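Local atomic coordinates of berberine bridge enzyme-like protein (Arabidopsis thaliana, PDB entry 5D79), a protein that binds FAD as an oxidoreductase of the berberine bridge enzyme-like family and takes part in adaptation to salt stress. Residues D141-T149 and I239-D248; N201-D209 and D216-F225. All coordinates share one frame; numbering follows the deposited sequence.

Contact 1 of 2, residues D141-T149 and I239-D248. With FAD (flavin-adenine dinucleotide), chain E; PO4 (phosphate ion), chain D.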
loop_
_atom_site.group_PDB
_atom_site.type_symbol
_atom_site.label_atom_id
_atom_site.label_comp_id
_atom_site.label_asym_id
_atom_site.label_seq_id
_atom_site.Cartn_x
_atom_site.Cartn_y
_atom_site.Cartn_z
ATOM N N ASP A 141 6.534 -18.220 19.709
ATOM C CA ASP A 141 7.798 -18.830 20.143
ATOM C C ASP A 141 8.683 -19.164 18.942
ATOM O O ASP A 141 9.912 -19.095 19.030
ATOM C CB ASP A 141 7.548 -20.092 20.982
ATOM C CG ASP A 141 6.750 -19.815 22.265
ATOM O OD1 ASP A 141 6.888 -18.715 22.858
ATOM O OD2 ASP A 141 5.984 -20.716 22.681
ATOM N N ASN A 142 8.051 -19.505 17.820
ATOM C CA ASN A 142 8.776 -19.755 16.580
ATOM C C ASN A 142 8.778 -18.561 15.616
ATOM O O ASN A 142 9.279 -18.666 14.492
ATOM C CB ASN A 142 8.208 -20.988 15.887
ATOM C CG ASN A 142 8.761 -22.272 16.468
ATOM O OD1 ASN A 142 9.855 -22.282 17.046
ATOM N ND2 ASN A 142 8.017 -23.361 16.323
ATOM N N ARG A 143 8.226 -17.434 16.071
ATOM C CA ARG A 143 8.262 -16.157 15.346
ATOM C C ARG A 143 7.686 -16.234 13.949
ATOM O O ARG A 143 8.233 -15.663 13.011
ATOM C CB ARG A 143 9.694 -15.625 15.269
ATOM C CG ARG A 143 10.223 -15.149 16.599
ATOM C CD ARG A 143 11.679 -14.753 16.514
ATOM N NE ARG A 143 12.160 -14.238 17.790
ATOM C CZ ARG A 143 12.202 -14.950 18.912
ATOM N NH1 ARG A 143 11.782 -16.213 18.927
ATOM N NH2 ARG A 143 12.656 -14.391 20.023
ATOM N N THR A 144 6.578 -16.942 13.819
ATOM C CA THR A 144 5.870 -17.037 12.552
ATOM C C THR A 144 4.383 -16.867 12.803
ATOM O O THR A 144 3.938 -16.835 13.945
ATOM C CB THR A 144 6.127 -18.396 11.827
ATOM O OG1 THR A 144 5.744 -19.500 12.669
ATOM C CG2 THR A 144 7.589 -18.522 11.440
ATOM N N GLY A 145 3.616 -16.754 11.734
ATOM C CA GLY A 145 2.177 -16.793 11.853
ATOM C C GLY A 145 1.561 -16.899 10.488
ATOM O O GLY A 145 2.133 -16.442 9.508
ATOM N N TRP A 146 0.394 -17.507 10.407
ATOM C CA TRP A 146 -0.333 -17.462 9.153
ATOM C C TRP A 146 -1.365 -16.343 9.211
ATOM O O TRP A 146 -2.029 -16.133 10.231
ATOM C CB TRP A 146 -0.983 -18.806 8.849
ATOM C CG TRP A 146 -0.026 -19.782 8.248
ATOM C CD1 TRP A 146 0.741 -20.704 8.912
ATOM C CD2 TRP A 146 0.277 -19.935 6.857
ATOM N NE1 TRP A 146 1.501 -21.426 8.017
ATOM C CE2 TRP A 146 1.238 -20.972 6.749
ATOM C CE3 TRP A 146 -0.165 -19.296 5.690
ATOM C CZ2 TRP A 146 1.760 -21.383 5.515
ATOM C CZ3 TRP A 146 0.354 -19.707 4.467
ATOM C CH2 TRP A 146 1.306 -20.740 4.391
ATOM N N VAL A 147 -1.469 -15.592 8.126
ATOM C CA VAL A 147 -2.385 -14.468 8.087
ATOM C C VAL A 147 -3.234 -14.529 6.835
ATOM O O VAL A 147 -2.736 -14.276 5.737
ATOM C CB VAL A 147 -1.639 -13.118 8.121
ATOM C CG1 VAL A 147 -2.626 -11.973 8.434
ATOM C CG2 VAL A 147 -0.497 -13.164 9.130
ATOM N N GLN A 148 -4.508 -14.869 7.003
ATOM C CA GLN A 148 -5.447 -14.895 5.892
ATOM C C GLN A 148 -5.608 -13.503 5.300
ATOM O O GLN A 148 -5.682 -12.508 6.023
ATOM C CB GLN A 148 -6.800 -15.440 6.333
ATOM C CG GLN A 148 -6.760 -16.871 6.816
ATOM C CD GLN A 148 -8.129 -17.527 6.770
ATOM O OE1 GLN A 148 -9.134 -16.892 7.048
ATOM N NE2 GLN A 148 -8.169 -18.797 6.397
ATOM N N THR A 149 -5.678 -13.448 3.975
ATOM C CA THR A 149 -5.569 -12.193 3.231
ATOM C C THR A 149 -6.726 -11.198 3.406
ATOM O O THR A 149 -6.646 -10.062 2.929
ATOM C CB THR A 149 -5.419 -12.493 1.734
ATOM O OG1 THR A 149 -6.383 -13.484 1.360
ATOM C CG2 THR A 149 -4.008 -13.007 1.444
ATOM N N ILE A 239 -4.567 -14.879 -3.667
ATOM C CA ILE A 239 -3.748 -15.232 -2.521
ATOM C C ILE A 239 -4.654 -15.417 -1.305
ATOM O O ILE A 239 -5.415 -14.514 -0.942
ATOM C CB ILE A 239 -2.666 -14.160 -2.240
ATOM C CG1 ILE A 239 -1.954 -13.790 -3.541
ATOM C CG2 ILE A 239 -1.659 -14.675 -1.225
ATOM C CD1 ILE A 239 -1.199 -12.502 -3.485
ATOM N N LEU A 240 -4.576 -16.598 -0.690
ATOM C CA LEU A 240 -5.469 -16.957 0.394
ATOM C C LEU A 240 -4.888 -16.609 1.757
ATOM O O LEU A 240 -5.626 -16.234 2.687
ATOM C CB LEU A 240 -5.793 -18.446 0.336
ATOM C CG LEU A 240 -6.646 -18.925 -0.837
ATOM C CD1 LEU A 240 -6.863 -20.419 -0.711
ATOM C CD2 LEU A 240 -7.975 -18.179 -0.914
ATOM N N SER A 241 -3.565 -16.724 1.874
ATOM C CA SER A 241 -2.927 -16.563 3.171
ATOM C C SER A 241 -1.438 -16.233 3.044
ATOM O O SER A 241 -0.794 -16.609 2.065
ATOM C CB SER A 241 -3.134 -17.836 3.991
ATOM O OG SER A 241 -2.953 -17.580 5.363
ATOM N N TRP A 242 -0.908 -15.502 4.022
ATOM C CA TRP A 242 0.529 -15.232 4.108
ATOM C C TRP A 242 1.101 -15.972 5.301
ATOM O O TRP A 242 0.464 -16.020 6.357
ATOM C CB TRP A 242 0.843 -13.740 4.287
ATOM C CG TRP A 242 0.355 -12.799 3.242
ATOM C CD1 TRP A 242 -0.584 -11.823 3.402
ATOM C CD2 TRP A 242 0.809 -12.700 1.887
ATOM N NE1 TRP A 242 -0.765 -11.138 2.222
ATOM C CE2 TRP A 242 0.081 -11.653 1.277
ATOM C CE3 TRP A 242 1.746 -13.408 1.123
ATOM C CZ2 TRP A 242 0.266 -11.290 -0.059
ATOM C CZ3 TRP A 242 1.926 -13.049 -0.206
ATOM C CH2 TRP A 242 1.185 -11.998 -0.783
ATOM N N LYS A 243 2.301 -16.527 5.158
ATOM C CA LYS A 243 3.045 -16.968 6.338
ATOM C C LYS A 243 4.121 -15.939 6.627
ATOM O O LYS A 243 5.093 -15.826 5.887
ATOM C CB LYS A 243 3.663 -18.364 6.165
ATOM C CG LYS A 243 4.181 -18.930 7.494
ATOM C CD LYS A 243 4.646 -20.371 7.382
ATOM C CE LYS A 243 5.247 -20.835 8.701
ATOM N NZ LYS A 243 5.331 -22.329 8.780
ATOM N N VAL A 244 3.918 -15.174 7.696
ATOM C CA VAL A 244 4.813 -14.076 8.033
ATOM C C VAL A 244 5.958 -14.503 8.950
ATOM O O VAL A 244 5.861 -15.475 9.701
ATOM C CB VAL A 244 4.041 -12.893 8.697
ATOM C CG1 VAL A 244 2.978 -12.362 7.761
ATOM C CG2 VAL A 244 3.426 -13.309 10.024
ATOM N N LYS A 245 7.059 -13.770 8.851
ATOM C CA LYS A 245 8.155 -13.889 9.792
ATOM C C LYS A 245 8.107 -12.681 10.730
ATOM O O LYS A 245 8.202 -11.540 10.287
ATOM C CB LYS A 245 9.497 -13.965 9.054
ATOM C CG LYS A 245 10.660 -14.357 9.929
ATOM C CD LYS A 245 10.406 -15.712 10.560
ATOM C CE LYS A 245 11.185 -15.869 11.843
ATOM N NZ LYS A 245 10.974 -17.215 12.418
ATOM N N LEU A 246 7.934 -12.932 12.023
ATOM C CA LEU A 246 7.884 -11.853 13.011
ATOM C C LEU A 246 9.291 -11.363 13.362
ATOM O O LEU A 246 10.217 -12.155 13.479
ATOM C CB LEU A 246 7.145 -12.317 14.269
ATOM C CG LEU A 246 5.692 -12.785 14.056
ATOM C CD1 LEU A 246 5.042 -13.265 15.357
ATOM C CD2 LEU A 246 4.828 -11.708 13.375
ATOM N N VAL A 247 9.448 -10.050 13.516
ATOM C CA VAL A 247 10.765 -9.461 13.715
ATOM C C VAL A 247 10.885 -8.932 15.129
ATOM O O VAL A 247 9.886 -8.665 15.789
ATOM C CB VAL A 247 11.053 -8.333 12.699
ATOM C CG1 VAL A 247 11.066 -8.897 11.275
ATOM C CG2 VAL A 247 10.045 -7.214 12.834
ATOM N N ASP A 248 12.115 -8.787 15.600
ATOM C CA ASP A 248 12.335 -8.465 16.999
ATOM C C ASP A 248 12.356 -6.969 17.215
ATOM O O ASP A 248 12.882 -6.216 16.406
ATOM C CB ASP A 248 13.641 -9.085 17.506
ATOM C CG ASP A 248 13.698 -10.588 17.292
ATOM O OD1 ASP A 248 12.947 -11.316 17.962
ATOM O OD2 ASP A 248 14.508 -11.047 16.459
HETATM P PA FAD E . -7.561 -3.749 -2.123
HETATM O O1A FAD E . -8.284 -2.701 -2.930
HETATM O O2A FAD E . -8.498 -4.742 -1.474
HETATM O O5B FAD E . -6.462 -4.483 -3.053
HETATM C C5B FAD E . -5.589 -3.736 -3.889
HETATM C C4B FAD E . -5.044 -4.562 -5.063
HETATM O O4B FAD E . -4.575 -5.809 -4.580
HETATM C C3B FAD E . -6.130 -4.848 -6.091
HETATM O O3B FAD E . -5.605 -4.841 -7.402
HETATM C C2B FAD E . -6.612 -6.233 -5.699
HETATM O O2B FAD E . -7.142 -6.954 -6.797
HETATM C C1B FAD E . -5.365 -6.869 -5.091
HETATM N N9A FAD E . -5.639 -7.868 -4.035
HETATM C C8A FAD E . -6.189 -7.680 -2.787
HETATM N N7A FAD E . -6.232 -8.880 -2.151
HETATM C C5A FAD E . -5.718 -9.828 -2.970
HETATM C C6A FAD E . -5.521 -11.203 -2.841
HETATM N N6A FAD E . -5.635 -11.800 -1.660
HETATM N N1A FAD E . -4.956 -11.914 -3.882
HETATM C C2A FAD E . -4.582 -11.267 -5.039
HETATM N N3A FAD E . -4.784 -9.906 -5.162
HETATM C C4A FAD E . -5.339 -9.199 -4.151
HETATM N N1 FAD E . 0.888 1.569 1.327
HETATM C C2 FAD E . 2.160 1.592 1.874
HETATM O O2 FAD E . 2.956 0.674 1.647
HETATM N N3 FAD E . 2.527 2.648 2.699
HETATM C C4 FAD E . 1.647 3.680 2.981
HETATM O O4 FAD E . 1.967 4.537 3.806
HETATM C C4X FAD E . 0.359 3.641 2.445
HETATM N N5 FAD E . -0.594 4.580 2.809
HETATM C C5X FAD E . -1.929 4.347 2.514
HETATM C C6 FAD E . -2.940 5.128 3.071
HETATM C C7 FAD E . -4.280 4.885 2.758
HETATM C C7M FAD E . -5.358 5.740 3.354
HETATM C C8 FAD E . -4.620 3.823 1.918
HETATM C C8M FAD E . -6.049 3.555 1.546
HETATM C C9 FAD E . -3.612 3.045 1.360
HETATM C C9A FAD E . -2.268 3.334 1.614
HETATM N N10 FAD E . -1.257 2.584 1.033
HETATM C C10 FAD E . -0.017 2.558 1.641
HETATM C "C1'" FAD E . -1.528 1.754 -0.184
HETATM C "C2'" FAD E . -1.962 0.335 0.131
HETATM O "O2'" FAD E . -0.885 -0.356 0.724
HETATM C "C3'" FAD E . -2.390 -0.316 -1.178
HETATM O "O3'" FAD E . -3.543 0.348 -1.649
HETATM C "C4'" FAD E . -2.751 -1.771 -1.002
HETATM O "O4'" FAD E . -2.622 -2.444 -2.227
HETATM C "C5'" FAD E . -4.205 -1.880 -0.599
HETATM O "O5'" FAD E . -4.441 -3.179 -0.108
HETATM P P FAD E . -5.947 -3.554 0.293
HETATM O O1P FAD E . -6.064 -5.039 0.513
HETATM O O2P FAD E . -6.387 -2.786 1.515
HETATM O O3P FAD E . -6.711 -2.966 -1.000
HETATM P P PO4 D . -4.598 -20.283 6.607
HETATM O O1 PO4 D . -3.518 -19.248 6.793
HETATM O O2 PO4 D . -3.963 -21.653 6.695
HETATM O O3 PO4 D . -5.642 -20.110 7.680
HETATM O O4 PO4 D . -5.255 -20.103 5.260
HETATM O O HOH W 1 3.244 -22.683 10.394
#
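The indole of Trp146 lies flat against Lys243: CB of Lys243 stands 3.5 Å from the centroid of the six-membered ring of Trp146, almost on the ring normal, a CH-pi contact, while a phosphate ion, probably from the crystallisation liquor, lies toward the rim of the opposite face. OG of Ser241 lies at the ring edge, near CE3 of Trp146. Trp146 and Lys243 form a non-hydrogen-bonded pair of an antiparallel ladder in the FAD-binding PCMH-type domain, joining strand 144-148 to the long strand 238-248. Lys243 turns its CG away from its own N (chi1 -168°) and stays extended beyond, which runs the aliphatic part past the pyrrole side of the indole, CD reaching NE1 of Trp146 at 3.4 Å. The ammonium ends beside a water lying in plane at the indole edge; this water accepts from NZ of Lys243 and, weakly, from NE1 of Trp146.

On the other face of the sheet Trp242 receives the methyl CG2 of Thr149 over its five-membered ring, and its NE1 donates to the carbonyl of Val179. Beside Trp242, CG2 of Val147 packs on CG1 of Val244 at 3.8 Å.

Next to the cofactor, OG1 of Thr149 donates to the carbonyl O of Ile239 at 2.7 Å. That same oxygen accepts from N6A of the FAD adenine, while N of Ile239 donates to N1A at 3.0 Å, so this strand's backbone reads the adenine edge.

At the far end Lys245, bent at chi2 (59°), curls its NZ back to the carbonyl O of Asn142 at 3.0 Å. A salt bridge closes this end: NE of Arg143 points almost straight, 174° at the hydrogen, at the syn lone pair of Asp248 OD1, 3.0 Å away.

Contact 2 of 2, residues N201-D209 and D216-F225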
loop_
_atom_site.group_PDB
_atom_site.type_symbol
_atom_site.label_atom_id
_atom_site.label_comp_id
_atom_site.label_asym_id
_atom_site.label_seq_id
_atom_site.Cartn_x
_atom_site.Cartn_y
_atom_site.Cartn_z
ATOM N N ASN A 201 9.367 -10.047 4.146
ATOM C CA ASN A 201 9.267 -10.791 5.401
ATOM C C ASN A 201 8.176 -11.856 5.388
ATOM O O ASN A 201 7.515 -12.129 6.397
ATOM C CB ASN A 201 9.045 -9.816 6.549
ATOM C CG ASN A 201 10.255 -8.938 6.793
ATOM O OD1 ASN A 201 11.140 -9.298 7.559
ATOM N ND2 ASN A 201 10.309 -7.790 6.123
ATOM N N ILE A 202 8.013 -12.468 4.230
ATOM C CA ILE A 202 7.030 -13.519 4.039
ATOM C C ILE A 202 7.731 -14.798 3.596
ATOM O O ILE A 202 8.537 -14.788 2.665
ATOM C CB ILE A 202 5.978 -13.082 3.020
ATOM C CG1 ILE A 202 5.130 -11.961 3.638
ATOM C CG2 ILE A 202 5.145 -14.280 2.572
ATOM C CD1 ILE A 202 4.424 -11.081 2.654
ATOM N N ILE A 203 7.439 -15.899 4.279
ATOM C CA ILE A 203 8.228 -17.109 4.114
ATOM C C ILE A 203 7.463 -18.290 3.505
ATOM O O ILE A 203 8.051 -19.322 3.199
ATOM C CB ILE A 203 8.821 -17.535 5.468
ATOM C CG1 ILE A 203 7.727 -17.600 6.523
ATOM C CG2 ILE A 203 9.907 -16.561 5.911
ATOM C CD1 ILE A 203 8.185 -18.205 7.835
ATOM N N ASP A 204 6.155 -18.134 3.336
ATOM C CA ASP A 204 5.298 -19.130 2.676
ATOM C C ASP A 204 3.963 -18.442 2.412
ATOM O O ASP A 204 3.709 -17.364 2.946
ATOM C CB ASP A 204 5.113 -20.400 3.530
ATOM C CG ASP A 204 4.584 -21.603 2.722
ATOM O OD1 ASP A 204 3.919 -21.411 1.681
ATOM O OD2 ASP A 204 4.822 -22.754 3.142
ATOM N N ALA A 205 3.116 -19.050 1.592
ATOM C CA ALA A 205 1.848 -18.436 1.235
ATOM C C ALA A 205 0.953 -19.457 0.595
ATOM O O ALA A 205 1.422 -20.468 0.104
ATOM C CB ALA A 205 2.068 -17.266 0.287
ATOM N N LEU A 206 -0.344 -19.189 0.605
ATOM C CA LEU A 206 -1.294 -20.018 -0.123
ATOM C C LEU A 206 -1.904 -19.180 -1.229
ATOM O O LEU A 206 -2.353 -18.065 -0.976
ATOM C CB LEU A 206 -2.395 -20.557 0.798
ATOM C CG LEU A 206 -2.001 -21.412 1.998
ATOM C CD1 LEU A 206 -3.215 -21.657 2.872
ATOM C CD2 LEU A 206 -1.400 -22.713 1.540
ATOM N N VAL A 207 -1.912 -19.702 -2.449
ATOM C CA VAL A 207 -2.542 -18.992 -3.556
ATOM C C VAL A 207 -3.422 -19.947 -4.396
ATOM O O VAL A 207 -3.085 -21.115 -4.589
ATOM C CB VAL A 207 -1.460 -18.288 -4.438
ATOM C CG1 VAL A 207 -0.509 -19.301 -5.048
ATOM C CG2 VAL A 207 -2.094 -17.420 -5.523
ATOM N N VAL A 208 -4.572 -19.460 -4.855
ATOM C CA VAL A 208 -5.358 -20.195 -5.839
ATOM C C VAL A 208 -4.999 -19.689 -7.232
ATOM O O VAL A 208 -5.127 -18.489 -7.513
ATOM C CB VAL A 208 -6.873 -20.054 -5.603
ATOM C CG1 VAL A 208 -7.672 -20.612 -6.795
ATOM C CG2 VAL A 208 -7.272 -20.738 -4.299
ATOM N N ASP A 209 -4.524 -20.596 -8.092
ATOM C CA ASP A 209 -4.117 -20.214 -9.446
ATOM C C ASP A 209 -5.274 -20.381 -10.435
ATOM O O ASP A 209 -6.391 -20.751 -10.047
ATOM C CB ASP A 209 -2.877 -21.006 -9.899
ATOM C CG ASP A 209 -3.147 -22.486 -10.087
ATOM O OD1 ASP A 209 -4.116 -23.000 -9.513
ATOM O OD2 ASP A 209 -2.377 -23.147 -10.805
ATOM N N ASP A 216 0.807 -23.936 -1.975
ATOM C CA ASP A 216 1.686 -23.323 -0.984
ATOM C C ASP A 216 3.045 -23.056 -1.649
ATOM O O ASP A 216 3.226 -23.355 -2.836
ATOM C CB ASP A 216 1.805 -24.183 0.290
ATOM C CG ASP A 216 2.496 -25.521 0.059
ATOM O OD1 ASP A 216 2.703 -25.903 -1.109
ATOM O OD2 ASP A 216 2.820 -26.205 1.059
ATOM N N ARG A 217 3.978 -22.457 -0.913
ATOM C CA ARG A 217 5.244 -22.021 -1.505
ATOM C C ARG A 217 5.941 -23.187 -2.207
ATOM O O ARG A 217 6.484 -23.049 -3.307
ATOM C CB ARG A 217 6.156 -21.411 -0.435
ATOM C CG ARG A 217 7.538 -21.110 -0.941
ATOM C CD ARG A 217 8.446 -20.546 0.120
ATOM N NE ARG A 217 9.655 -20.044 -0.516
ATOM C CZ ARG A 217 10.585 -19.332 0.100
ATOM N NH1 ARG A 217 10.456 -19.029 1.380
ATOM N NH2 ARG A 217 11.641 -18.914 -0.569
ATOM N N GLN A 218 5.886 -24.339 -1.556
ATOM C CA GLN A 218 6.441 -25.571 -2.072
ATOM C C GLN A 218 5.767 -25.973 -3.384
ATOM O O GLN A 218 6.442 -26.349 -4.345
ATOM C CB GLN A 218 6.284 -26.671 -1.023
ATOM C CG GLN A 218 6.937 -28.006 -1.338
ATOM C CD GLN A 218 6.666 -29.035 -0.240
ATOM O OE1 GLN A 218 5.675 -28.930 0.500
ATOM N NE2 GLN A 218 7.548 -30.029 -0.123
ATOM N N ALA A 219 4.440 -25.867 -3.432
ATOM C CA ALA A 219 3.679 -26.345 -4.590
ATOM C C ALA A 219 3.676 -25.349 -5.739
ATOM O O ALA A 219 3.612 -25.751 -6.898
ATOM C CB ALA A 219 2.248 -26.676 -4.192
ATOM N N MET A 220 3.752 -24.059 -5.424
ATOM C CA MET A 220 3.658 -23.025 -6.447
ATOM C C MET A 220 4.983 -22.773 -7.163
ATOM O O MET A 220 4.984 -22.352 -8.314
ATOM C CB MET A 220 3.156 -21.721 -5.837
ATOM C CG MET A 220 4.227 -20.925 -5.117
ATOM S SD MET A 220 3.571 -19.413 -4.435
ATOM C CE MET A 220 2.542 -20.058 -3.118
ATOM N N GLY A 221 6.103 -23.033 -6.497
ATOM C CA GLY A 221 7.402 -22.774 -7.095
ATOM C C GLY A 221 7.978 -21.418 -6.723
ATOM O O GLY A 221 7.239 -20.520 -6.322
ATOM N N GLU A 222 9.296 -21.263 -6.859
ATOM C CA GLU A 222 9.979 -20.057 -6.395
ATOM C C GLU A 222 9.622 -18.840 -7.232
ATOM O O GLU A 222 9.532 -17.741 -6.701
ATOM C CB GLU A 222 11.497 -20.258 -6.384
ATOM C CG GLU A 222 11.984 -21.135 -5.241
ATOM C CD GLU A 222 11.615 -20.578 -3.877
ATOM O OE1 GLU A 222 12.187 -19.541 -3.494
ATOM O OE2 GLU A 222 10.751 -21.170 -3.190
ATOM N N ASP A 223 9.420 -19.038 -8.535
ATOM C CA ASP A 223 9.031 -17.955 -9.439
ATOM C C ASP A 223 7.670 -17.385 -9.023
ATOM O O ASP A 223 7.476 -16.168 -8.942
ATOM C CB ASP A 223 8.982 -18.448 -10.898
ATOM C CG ASP A 223 10.221 -18.056 -11.707
ATOM O OD1 ASP A 223 11.007 -17.212 -11.233
ATOM O OD2 ASP A 223 10.396 -18.585 -12.831
ATOM N N TYR A 224 6.723 -18.279 -8.765
ATOM C CA TYR A 224 5.401 -17.865 -8.333
ATOM C C TYR A 224 5.510 -17.139 -6.989
ATOM O O TYR A 224 4.955 -16.045 -6.815
ATOM C CB TYR A 224 4.479 -19.087 -8.236
ATOM C CG TYR A 224 2.998 -18.838 -8.495
ATOM C CD1 TYR A 224 2.389 -17.612 -8.189
ATOM C CD2 TYR A 224 2.205 -19.847 -9.033
ATOM C CE1 TYR A 224 1.035 -17.412 -8.426
ATOM C CE2 TYR A 224 0.862 -19.658 -9.269
ATOM C CZ TYR A 224 0.276 -18.447 -8.964
ATOM O OH TYR A 224 -1.071 -18.305 -9.221
ATOM N N PHE A 225 6.234 -17.752 -6.049
ATOM C CA PHE A 225 6.420 -17.196 -4.704
ATOM C C PHE A 225 7.074 -15.816 -4.729
ATOM O O PHE A 225 6.857 -14.973 -3.859
ATOM C CB PHE A 225 7.258 -18.144 -3.842
ATOM C CG PHE A 225 7.329 -17.731 -2.396
ATOM C CD1 PHE A 225 6.202 -17.802 -1.588
ATOM C CD2 PHE A 225 8.511 -17.258 -1.850
ATOM C CE1 PHE A 225 6.255 -17.404 -0.261
ATOM C CE2 PHE A 225 8.571 -16.862 -0.528
ATOM C CZ PHE A 225 7.443 -16.934 0.269
HETATM O O HOH W 2 5.811 -24.576 1.411
#
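OD1 of Asp204 accepts from the backbone N of Arg217 at 2.8 Å; the donor arrives on the syn side, tilted out of the carboxylate plane. The N-H of Ala205, in the same strand, also points at OD1 of Asp204, but at a separation so short that its details are doubtful. The carboxylate thus ties strand 202-208 of the FAD-binding PCMH-type domain to the first turn of helix 217-220. A chi1 of -163° brings the acid of Asp204 round to the helix start. There Asp216 is the N-cap, its OD1 accepting from N of Ala219 at 2.9 Å. A water donates to OD2 of Asp204, and weakly to OD2 of Asp216, linking two acids whose like charges might otherwise oppose each other.

Arg217 extends back along the strand, and its NH1 donates to the carbonyl O of Ile203 at 3.0 Å, in the guanidinium plane but from above the carbonyl plane. Glu222 fixes the rotation of this group, gripped side-on by NE and NH2. One guanidinium face lies against Phe225, whose CZ in turn reaches the carbonyl O of Ile202 at 3.4 Å.

Further along, the strand meets the helices through apolar groups: CE of Met220 packs on CG1 of Val207 at 3.7 Å, and CG1 of Val207 in turn lies over one face of the Tyr224 ring, toward its rim. The hydroxyl of Tyr224, hydrogen-bonded to the carbonyl of Phe236, abuts CB of Asp209 at 3.3 Å.

How the contacts relate
One antiparallel sheet can carry both a cofactor edge and a helical cover, and the two contacts, with centres about 13 Å apart, illustrate this. Strand 238-248 is paired with 144-148 in contact 1 and also with 202-208, the strand of contact 2. Backbone bonds join them directly, with N of Leu240 at 2.7 Å from O of Leu206. Along the chain, both segments of contact 2 fall between the two of contact 1, and helix 222-227 leads on to strand 238-248. Contact 2 joins helices 217-220 and 222-227 to the sheet, whereas contact 1 brings together segments 90 residues apart in sequence and presents Ile239 to the adenine.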